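Local atomic coordinates of cell wall surface anchor family protein (Jo),Cell wall surface anchor family protein (In) (Streptococcus pneumoniae, PDB entry 5MKC), a protein that is an engineered pairing of Jo and In, fragments of the pneumococcal pilus adhesin RrgA that associate autocatalytically through a covalent isopeptide bond. Residues E54-P58 and E59-S63. Residues are numbered along the deposited sequence; the frame is centred on the assembly and turned at random.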
ATOM      1  N   GLU A  54      -8.721   2.809  -6.399  1.00 36.45           N
ATOM      2  CA  GLU A  54      -7.951   2.236  -7.510  1.00 36.71           C
ATOM      3  C   GLU A  54      -7.624   3.317  -8.539  1.00 38.98           C
ATOM      4  O   GLU A  54      -8.466   4.160  -8.870  1.00 36.51           O
ATOM      5  CB  GLU A  54      -8.764   1.161  -8.224  1.00 44.96           C
ATOM      6  CG  GLU A  54      -8.712  -0.203  -7.558  1.00 63.29           C
ATOM      7  CD  GLU A  54      -9.413  -1.315  -8.327  1.00 72.16           C
ATOM      8  OE1 GLU A  54      -9.815  -1.106  -9.497  1.00 73.48           O
ATOM      9  OE2 GLU A  54      -9.563  -2.404  -7.731  1.00 72.39           O
ATOM     10  N   ARG A  55      -6.423   3.249  -9.091  1.00 34.29           N
ATOM     11  CA  ARG A  55      -5.969   4.166 -10.132  1.00 34.75           C
ATOM     12  C   ARG A  55      -5.444   3.393 -11.335  1.00 38.68           C
ATOM     13  O   ARG A  55      -4.570   2.524 -11.186  1.00 37.62           O
ATOM     14  CB  ARG A  55      -4.835   5.020  -9.595  1.00 38.19           C
ATOM     15  CG  ARG A  55      -4.416   6.153 -10.521  1.00 39.16           C
ATOM     16  CD  ARG A  55      -3.089   6.734 -10.079  1.00 35.47           C
ATOM     17  NE  ARG A  55      -2.783   7.960 -10.803  1.00 40.36           N
ATOM     18  CZ  ARG A  55      -1.611   8.571 -10.804  1.00 38.50           C
ATOM     19  NH1 ARG A  55      -0.605   8.104 -10.094  1.00 37.03           N
ATOM     20  NH2 ARG A  55      -1.454   9.665 -11.534  1.00 43.12           N
ATOM     21  N   VAL A  56      -5.976   3.691 -12.516  1.00 37.96           N
ATOM     22  CA  VAL A  56      -5.495   3.036 -13.737  1.00 38.82           C
ATOM     23  C   VAL A  56      -4.282   3.777 -14.292  1.00 38.67           C
ATOM     24  O   VAL A  56      -4.357   4.951 -14.647  1.00 39.00           O
ATOM     25  CB  VAL A  56      -6.582   2.932 -14.817  1.00 38.39           C
ATOM     26  CG1 VAL A  56      -6.026   2.276 -16.062  1.00 42.72           C
ATOM     27  CG2 VAL A  56      -7.768   2.131 -14.293  1.00 38.08           C
ATOM     28  N   ILE A  57      -3.163   3.064 -14.358  1.00 34.16           N
ATOM     29  CA  ILE A  57      -1.922   3.608 -14.839  1.00 33.78           C
ATOM     30  C   ILE A  57      -1.514   2.900 -16.139  1.00 31.34           C
ATOM     31  O   ILE A  57      -2.088   1.888 -16.507  1.00 37.99           O
ATOM     32  CB  ILE A  57      -0.810   3.436 -13.783  1.00 33.71           C
ATOM     33  CG1 ILE A  57      -0.705   1.981 -13.347  1.00 37.83           C
ATOM     34  CG2 ILE A  57      -1.137   4.279 -12.562  1.00 38.10           C
ATOM     35  CD1 ILE A  57       0.557   1.673 -12.537  1.00 40.07           C
ATOM     36  N   PRO A  58      -0.519   3.435 -16.846  1.00 33.76           N
ATOM     37  CA  PRO A  58      -0.238   2.833 -18.150  1.00 36.55           C
ATOM     38  C   PRO A  58       0.142   1.361 -18.055  1.00 36.86           C
ATOM     39  O   PRO A  58      -0.135   0.597 -18.978  1.00 40.06           O
ATOM     40  CB  PRO A  58       0.895   3.686 -18.680  1.00 36.27           C
ATOM     41  CG  PRO A  58       0.616   5.049 -18.097  1.00 33.85           C
ATOM     42  CD  PRO A  58       0.112   4.751 -16.706  1.00 35.35           C
ATOM     43  N   GLU A  59       0.715   0.951 -16.929  1.00 36.64           N
ATOM     44  CA  GLU A  59       1.196  -0.398 -16.743  1.00 37.05           C
ATOM     45  C   GLU A  59       0.161  -1.357 -16.119  1.00 38.77           C
ATOM     46  O   GLU A  59       0.398  -2.557 -16.009  1.00 37.34           O
ATOM     47  CB  GLU A  59       2.436  -0.374 -15.855  1.00 36.03           C
ATOM     48  CG  GLU A  59       3.604   0.362 -16.480  1.00 36.01           C
ATOM     49  CD  GLU A  59       3.602   1.884 -16.252  1.00 39.00           C
ATOM     50  OE1 GLU A  59       2.788   2.418 -15.477  1.00 38.69           O
ATOM     51  OE2 GLU A  59       4.464   2.554 -16.837  1.00 36.71           O
ATOM     52  N   GLY A  60      -0.964  -0.816 -15.670  1.00 36.30           N
ATOM     53  CA  GLY A  60      -2.019  -1.641 -15.087  1.00 33.56           C
ATOM     54  C   GLY A  60      -2.856  -0.855 -14.103  1.00 33.63           C
ATOM     55  O   GLY A  60      -3.360   0.251 -14.414  1.00 36.44           O
ATOM     56  N   THR A  61      -3.009  -1.411 -12.904  1.00 36.80           N
ATOM     57  CA  THR A  61      -3.829  -0.767 -11.867  1.00 40.64           C
ATOM     58  C   THR A  61      -3.093  -0.797 -10.560  1.00 44.37           C
ATOM     59  O   THR A  61      -2.440  -1.800 -10.240  1.00 40.82           O
ATOM     60  CB  THR A  61      -5.204  -1.458 -11.725  1.00 46.51           C
ATOM     61  OG1 THR A  61      -5.939  -1.314 -12.953  1.00 45.44           O
ATOM     62  CG2 THR A  61      -6.029  -0.810 -10.631  1.00 49.69           C
ATOM     63  N   LEU A  62      -3.161   0.305  -9.818  1.00 38.53           N
ATOM     64  CA  LEU A  62      -2.733   0.272  -8.446  1.00 37.25           C
ATOM     65  C   LEU A  62      -3.809   0.805  -7.504  1.00 34.73           C
ATOM     66  O   LEU A  62      -4.796   1.397  -7.944  1.00 36.29           O
ATOM     67  CB  LEU A  62      -1.376   0.951  -8.278  1.00 45.70           C
ATOM     68  CG  LEU A  62      -1.252   2.406  -8.690  1.00 43.20           C
ATOM     69  CD1 LEU A  62      -1.974   3.261  -7.662  1.00 47.48           C
ATOM     70  CD2 LEU A  62       0.195   2.839  -8.816  1.00 42.66           C
ATOM     71  N   SER A  63      -3.672   0.512  -6.216  1.00 33.30           N
ATOM     72  CA  SER A  63      -4.675   0.912  -5.237  1.00 33.96           C
ATOM     73  C   SER A  63      -4.074   1.062  -3.841  1.00 36.69           C
ATOM     74  O   SER A  63      -3.124   0.359  -3.477  1.00 33.27           O
ATOM     75  CB  SER A  63      -5.844  -0.081  -5.203  1.00 36.69           C
ATOM     76  OG  SER A  63      -5.575  -1.233  -4.404  1.00 34.46           O
TER
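Ile-57 lays its CD1 methyl against CD2 of Leu-62 at 3.9 Å, the two side chains crossing at about a right angle on one face of a tight beta hairpin with a two-residue loop, Pro-58 and Glu-59. With chi1 at 53°, CG1 of Ile-57 sits between its own backbone N and carbonyl carbon, a position that carries it over Gly-60, 3.3 Å from the carbonyl O of that glycine. Leu-62 spreads its branches: while CD2 meets Ile-57, CD1 reaches CB of Arg-55. On the other face, Glu-54 runs extended beyond CG across Thr-61, whose CG2 methyl lies 4.0 Å from OE1; CG of Glu-54 also touches CB of Ser-63.

Between these faces the backbones pair antiparallel. Arg-55 and Leu-62 exchange two nearly straight bonds, the shorter being N of Arg-55 to O of Leu-62 at 2.7 Å. Ile-57 and Gly-60 close the type I turn with a second pair: N of Ile-57 to O of Gly-60, and N of Gly-60 coming to O of Ile-57 from above the carbonyl plane, at 3.0 Å. Over the turn, Glu-59 bends at chi2 (86°) and folds its carboxylate back, bringing OE1 within 3.8 Å of both CD of Pro-58 and CD1 of Ile-57. That oxygen is held by a salt bridge to Arg-221.

Arg-55 leads its guanidinium away to a salt bridge with Asp-26, a hydrogen bond to the carbonyl O of Asp-222 and a cation-pi contact with Tyr-24. Strand 221-222 borders the Ile-57 and Leu-62 face through Arg-221, while strand 60-69 continues the antiparallel pairing into strand 76-89 through backbone hydrogen bonds of Thr-61 with Ser-84 and of Ser-63 with Thr-82, whose side-chain hydroxyls are hydrogen-bonded as well.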